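Local structure of intracellular protease/amidase (Salmonella enterica subsp. enterica serovar Typhimurium, 4K2H) at residues R28-D33 with R169-D174; D68-P73 with I89-R94. The protein binds zinc and belongs to the DJ-1/PfpI family, whose members are generally assigned peptidase activity, though its own activity is not established. The protein carries 1 engineered substitution. One frame throughout, in Å; residues are numbered along the deposited sequence.

Interaction 1: residues R28-D33 with R169-D174; sequences RRLHID and RLLGDD
Ile32 and Leu30, on the Schellman motif that ends helix 17-29, pack against Leu170 and Leu171 in the last turn of helix 159-171. The contact is apolar throughout. Ile32 does most of the touching, through its longer branch. Its CG1 lies anti to the carbonyl carbon (chi1 -64°), and CD1 extends from it across both leucines. Ile32 CD1 meets Leu170 CD1 at 4.1 Å. It lies equally close to Leu171 CG. Nearer its root the same branch meets Leu171, with Ile32 CG1 4.1 Å from Leu171 CD2. The two methyls of Leu171 are shared out. CD2 goes to Ile32, and Leu171 CD1 meets Leu30 CD2 at 4.2 Å.

The Schellman motif sets up this side of the contact. His31 has positive phi, and its N bonds to Arg28 O at 3.0 Å, while Ile32 N reaches back to Leu27 O. The chain then turns into strand 33-38. The other helix ends at Leu171. Gly172, the first residue beyond it, has positive phi. Asp173 follows as N-cap of the next helix, its OD1 bonded to Ala175 N.

Ile32 and Leu170 both touch Val7 of strand 6-11. Leu30 also touches Ser167 of helix 159-171 and Gln180 of helix 174-183.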
loop_
_atom_site.group_PDB
_atom_site.type_symbol
_atom_site.label_atom_id
_atom_site.label_comp_id
_atom_site.label_asym_id
_atom_site.label_seq_id
_atom_site.Cartn_x
_atom_site.Cartn_y
_atom_site.Cartn_z
ATOM N N ARG A 28 -2.229 2.471 11.756
ATOM C CA ARG A 28 -3.541 3.019 12.057
ATOM C C ARG A 28 -4.549 1.926 12.423
ATOM O O ARG A 28 -5.485 2.198 13.162
ATOM C CB ARG A 28 -4.076 3.939 10.916
ATOM C CG ARG A 28 -3.639 5.394 11.064
ATOM C CD ARG A 28 -4.037 6.318 9.893
ATOM N NE ARG A 28 -3.469 7.676 10.014
ATOM C CZ ARG A 28 -3.365 8.588 9.040
ATOM N NH1 ARG A 28 -3.771 8.359 7.786
ATOM N NH2 ARG A 28 -2.796 9.757 9.315
ATOM N N ARG A 29 -4.363 0.693 11.953
ATOM C CA ARG A 29 -5.234 -0.409 12.407
ATOM C C ARG A 29 -5.052 -0.644 13.897
ATOM O O ARG A 29 -6.003 -0.981 14.591
ATOM C CB ARG A 29 -4.944 -1.713 11.685
ATOM C CG ARG A 29 -5.672 -1.878 10.373
ATOM C CD ARG A 29 -5.091 -3.014 9.589
ATOM N NE ARG A 29 -5.383 -2.855 8.181
ATOM C CZ ARG A 29 -6.520 -3.210 7.606
ATOM N NH1 ARG A 29 -7.480 -3.779 8.309
ATOM N NH2 ARG A 29 -6.685 -2.991 6.299
ATOM N N LEU A 30 -3.829 -0.454 14.379
ATOM C CA LEU A 30 -3.512 -0.570 15.811
ATOM C C LEU A 30 -3.747 0.715 16.572
ATOM O O LEU A 30 -3.188 0.884 17.632
ATOM C CB LEU A 30 -2.052 -0.935 15.962
ATOM C CG LEU A 30 -1.757 -2.307 15.389
ATOM C CD1 LEU A 30 -0.296 -2.432 15.068
ATOM C CD2 LEU A 30 -2.198 -3.373 16.386
ATOM N N HIS A 31 -4.508 1.653 15.997
ATOM C CA HIS A 31 -4.797 2.923 16.638
ATOM C C HIS A 31 -3.543 3.654 17.137
ATOM O O HIS A 31 -3.629 4.454 18.050
ATOM C CB HIS A 31 -5.770 2.721 17.814
ATOM C CG HIS A 31 -7.001 1.942 17.464
ATOM N ND1 HIS A 31 -8.087 2.513 16.840
ATOM C CD2 HIS A 31 -7.320 0.638 17.656
ATOM C CE1 HIS A 31 -9.022 1.599 16.657
ATOM N NE2 HIS A 31 -8.582 0.452 17.143
ATOM N N ILE A 32 -2.383 3.375 16.546
ATOM C CA ILE A 32 -1.203 4.226 16.721
ATOM C C ILE A 32 -1.432 5.514 15.924
ATOM O O ILE A 32 -1.830 5.460 14.772
ATOM C CB ILE A 32 0.077 3.508 16.262
ATOM C CG1 ILE A 32 0.319 2.278 17.150
ATOM C CG2 ILE A 32 1.271 4.449 16.264
ATOM C CD1 ILE A 32 1.432 1.375 16.676
ATOM N N ASP A 33 -1.221 6.665 16.549
ATOM C CA ASP A 33 -1.354 7.967 15.872
ATOM C C ASP A 33 -0.334 8.110 14.761
ATOM O O ASP A 33 0.865 7.948 15.015
ATOM C CB ASP A 33 -1.071 9.071 16.861
ATOM C CG ASP A 33 -2.247 9.890 17.149
ATOM O OD1 ASP A 33 -3.298 9.337 17.524
ATOM O OD2 ASP A 33 -2.102 11.119 17.016
ATOM N N ARG A 169 7.341 -2.834 18.518
ATOM C CA ARG A 169 8.276 -2.016 19.268
ATOM C C ARG A 169 7.610 -0.763 19.899
ATOM O O ARG A 169 7.834 -0.456 21.079
ATOM C CB ARG A 169 9.399 -1.613 18.353
ATOM C CG ARG A 169 10.442 -0.770 19.033
ATOM C CD ARG A 169 11.364 -1.571 19.937
ATOM N NE ARG A 169 12.590 -0.786 19.982
ATOM C CZ ARG A 169 13.636 -0.954 19.181
ATOM N NH1 ARG A 169 14.666 -0.134 19.295
ATOM N NH2 ARG A 169 13.680 -1.952 18.302
ATOM N N LEU A 170 6.800 -0.045 19.128
ATOM C CA LEU A 170 6.046 1.100 19.671
ATOM C C LEU A 170 5.072 0.722 20.792
ATOM O O LEU A 170 4.897 1.488 21.749
ATOM C CB LEU A 170 5.255 1.817 18.583
ATOM C CG LEU A 170 6.065 2.640 17.575
ATOM C CD1 LEU A 170 5.214 2.942 16.362
ATOM C CD2 LEU A 170 6.589 3.926 18.193
ATOM N N LEU A 171 4.431 -0.437 20.656
ATOM C CA LEU A 171 3.432 -0.870 21.630
ATOM C C LEU A 171 4.057 -1.592 22.828
ATOM O O LEU A 171 3.419 -1.719 23.851
ATOM C CB LEU A 171 2.377 -1.767 20.979
ATOM C CG LEU A 171 1.428 -1.099 19.973
ATOM C CD1 LEU A 171 0.354 -2.074 19.523
ATOM C CD2 LEU A 171 0.766 0.139 20.569
ATOM N N GLY A 172 5.289 -2.079 22.671
ATOM C CA GLY A 172 5.983 -2.858 23.703
ATOM C C GLY A 172 5.267 -4.158 24.013
ATOM O O GLY A 172 5.260 -4.592 25.147
ATOM N N ASP A 173 4.682 -4.781 22.990
ATOM C CA ASP A 173 3.794 -5.917 23.163
ATOM C C ASP A 173 3.395 -6.470 21.793
ATOM O O ASP A 173 2.734 -5.779 21.006
ATOM C CB ASP A 173 2.526 -5.493 23.929
ATOM C CG ASP A 173 1.647 -6.677 24.336
ATOM O OD1 ASP A 173 2.076 -7.845 24.171
ATOM O OD2 ASP A 173 0.518 -6.433 24.825
ATOM N N ASP A 174 3.789 -7.713 21.528
ATOM C CA ASP A 174 3.451 -8.400 20.290
ATOM C C ASP A 174 1.976 -8.770 20.134
ATOM O O ASP A 174 1.485 -8.871 19.007
ATOM C CB ASP A 174 4.295 -9.666 20.156
ATOM C CG ASP A 174 5.766 -9.363 20.026
ATOM O OD1 ASP A 174 6.105 -8.186 19.773
ATOM O OD2 ASP A 174 6.593 -10.291 20.185
#

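Interaction 2: residues D68-P73 with I89-R94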
loop_
_atom_site.group_PDB
_atom_site.type_symbol
_atom_site.label_atom_id
_atom_site.label_comp_id
_atom_site.label_asym_id
_atom_site.label_seq_id
_atom_site.Cartn_x
_atom_site.Cartn_y
_atom_site.Cartn_z
ATOM N N ASP A 68 7.438 9.542 18.296
ATOM C CA ASP A 68 8.047 8.332 18.831
ATOM C C ASP A 68 8.742 7.554 17.736
ATOM O O ASP A 68 9.676 6.778 18.016
ATOM C CB ASP A 68 6.995 7.465 19.510
ATOM C CG ASP A 68 6.342 8.171 20.689
ATOM O OD1 ASP A 68 7.026 8.420 21.710
ATOM O OD2 ASP A 68 5.154 8.507 20.586
ATOM N N ALA A 69 8.273 7.732 16.497
ATOM C CA ALA A 69 8.946 7.136 15.349
ATOM C C ALA A 69 8.844 8.004 14.129
ATOM O O ALA A 69 7.861 8.732 13.947
ATOM C CB ALA A 69 8.373 5.774 15.032
ATOM N N VAL A 70 9.848 7.890 13.271
ATOM C CA VAL A 70 9.871 8.570 11.963
ATOM C C VAL A 70 10.107 7.537 10.877
ATOM O O VAL A 70 11.164 6.899 10.817
ATOM C CB VAL A 70 11.014 9.594 11.904
ATOM C CG1 VAL A 70 11.076 10.283 10.558
ATOM C CG2 VAL A 70 10.863 10.588 13.033
ATOM N N VAL A 71 9.114 7.354 10.031
ATOM C CA VAL A 71 9.238 6.462 8.878
ATOM C C VAL A 71 9.788 7.193 7.668
ATOM O O VAL A 71 9.266 8.236 7.267
ATOM C CB VAL A 71 7.873 5.884 8.494
ATOM C CG1 VAL A 71 8.000 4.982 7.280
ATOM C CG2 VAL A 71 7.288 5.125 9.654
ATOM N N LEU A 72 10.817 6.622 7.064
ATOM C CA LEU A 72 11.417 7.179 5.849
ATOM C C LEU A 72 11.195 6.226 4.698
ATOM O O LEU A 72 11.917 5.256 4.556
ATOM C CB LEU A 72 12.903 7.446 6.052
ATOM C CG LEU A 72 13.244 8.355 7.234
ATOM C CD1 LEU A 72 14.740 8.277 7.475
ATOM C CD2 LEU A 72 12.839 9.792 6.954
ATOM N N PRO A 73 10.143 6.453 3.901
ATOM C CA PRO A 73 9.896 5.593 2.732
ATOM C C PRO A 73 11.003 5.701 1.696
ATOM O O PRO A 73 11.817 6.594 1.755
ATOM C CB PRO A 73 8.570 6.101 2.150
ATOM C CG PRO A 73 8.136 7.253 2.976
ATOM C CD PRO A 73 9.074 7.437 4.144
ATOM N N ILE A 89 16.968 16.462 7.185
ATOM C CA ILE A 89 18.163 16.064 7.912
ATOM C C ILE A 89 18.032 16.544 9.372
ATOM O O ILE A 89 18.255 15.760 10.290
ATOM C CB ILE A 89 19.439 16.617 7.269
ATOM C CG1 ILE A 89 19.565 16.202 5.777
ATOM C CG2 ILE A 89 20.655 16.235 8.088
ATOM C CD1 ILE A 89 19.090 14.819 5.375
ATOM N N ALA A 90 17.618 17.796 9.586
ATOM C CA ALA A 90 17.443 18.303 10.964
ATOM C C ALA A 90 16.397 17.543 11.763
ATOM O O ALA A 90 16.574 17.342 12.972
ATOM C CB ALA A 90 17.093 19.789 10.986
ATOM N N PHE A 91 15.284 17.198 11.112
ATOM C CA PHE A 91 14.188 16.497 11.774
ATOM C C PHE A 91 14.622 15.103 12.200
ATOM O O PHE A 91 14.383 14.678 13.332
ATOM C CB PHE A 91 13.023 16.383 10.802
ATOM C CG PHE A 91 11.749 15.848 11.391
ATOM C CD1 PHE A 91 10.846 16.697 12.024
ATOM C CD2 PHE A 91 11.398 14.527 11.221
ATOM C CE1 PHE A 91 9.617 16.239 12.493
ATOM C CE2 PHE A 91 10.184 14.044 11.720
ATOM C CZ PHE A 91 9.284 14.914 12.340
ATOM N N VAL A 92 15.256 14.394 11.287
ATOM C CA VAL A 92 15.798 13.074 11.594
ATOM C C VAL A 92 16.912 13.139 12.648
ATOM O O VAL A 92 16.998 12.264 13.519
ATOM C CB VAL A 92 16.324 12.414 10.320
ATOM C CG1 VAL A 92 17.128 11.170 10.619
ATOM C CG2 VAL A 92 15.153 12.098 9.391
ATOM N N ALA A 93 17.782 14.143 12.580
ATOM C CA ALA A 93 18.941 14.145 13.474
ATOM C C ALA A 93 18.460 14.349 14.906
ATOM O O ALA A 93 18.894 13.650 15.821
ATOM C CB ALA A 93 19.953 15.206 13.077
ATOM N N ARG A 94 17.514 15.271 15.063
ATOM C CA ARG A 94 16.965 15.593 16.351
ATOM C C ARG A 94 16.275 14.385 16.990
ATOM O O ARG A 94 16.477 14.096 18.172
ATOM C CB ARG A 94 15.997 16.763 16.190
ATOM C CG ARG A 94 15.294 17.201 17.461
ATOM C CD ARG A 94 14.563 18.522 17.249
ATOM N NE ARG A 94 13.592 18.474 16.153
ATOM C CZ ARG A 94 12.348 18.019 16.253
ATOM N NH1 ARG A 94 11.545 18.047 15.183
ATOM N NH2 ARG A 94 11.881 17.545 17.399
#
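Val70 and Leu72 of strand 69-72 pack against Phe91 and Val92 of helix 86-97. This is strand-to-helix packing in the parallel alpha/beta sandwich of the DJ-1/PfpI fold. The helix belongs to the crossover that leads from strand 69-72 to the neighbouring parallel strand 101-104.

The packed side has two parts. At the first, both methyls of Val70 approach one ring carbon, Phe91 CE2. Val70 CG2 is 3.8 Å from it and Val70 CG1 is 4.0 Å from it. The approach is oblique to the ring. The CB of Phe91 leaves the helix neither toward nor away from the strand. Its CG lies anti to the backbone N (chi1 -172°), and this carries the ring across to Val70. The ring also meets the ring of His95, with the planes at about 40°, and touches Phe67. At the second part, a Leu72 methyl meets a Val92 methyl. Leu113 of helix 108-114 touches both side chains, and Leu10 of strand 6-11 packs on Val70 and Leu72. All four contacting residues are buried.

The other side of the helix is looser. Ala90 and Ala93 are exposed there and take no part in the contact. Arg94 is partly exposed, and its NH2 bonds to Ala65 O. The helix keeps its regular bonding along this segment, with Ala93 N to Ile89 O at 2.8 Å. Back at the strand, Leu72 CD2 lies 4.1 Å from Val92 CG2.

Overall arrangement
From the N terminus, the chain runs through strand 6-11 and helix 17-29 to residues 28-33, the first side of interaction 1. It then adds further strands and reaches 68-73, and after 15 more residues comes to 89-94, where interaction 2 closes a short loop. The chain returns to 169-174 only near its end, where interaction 1 closes a loop of 135 intervening residues. Interaction 2 is nested inside that loop. Interaction 1 joins two helix ends, and interaction 2 holds a helix to an inner strand, 69-72. Their centres are 18 Å apart, but they touch: Leu170 CD2 lies 3.8 Å from Asp68 CB, just before strand 69-72.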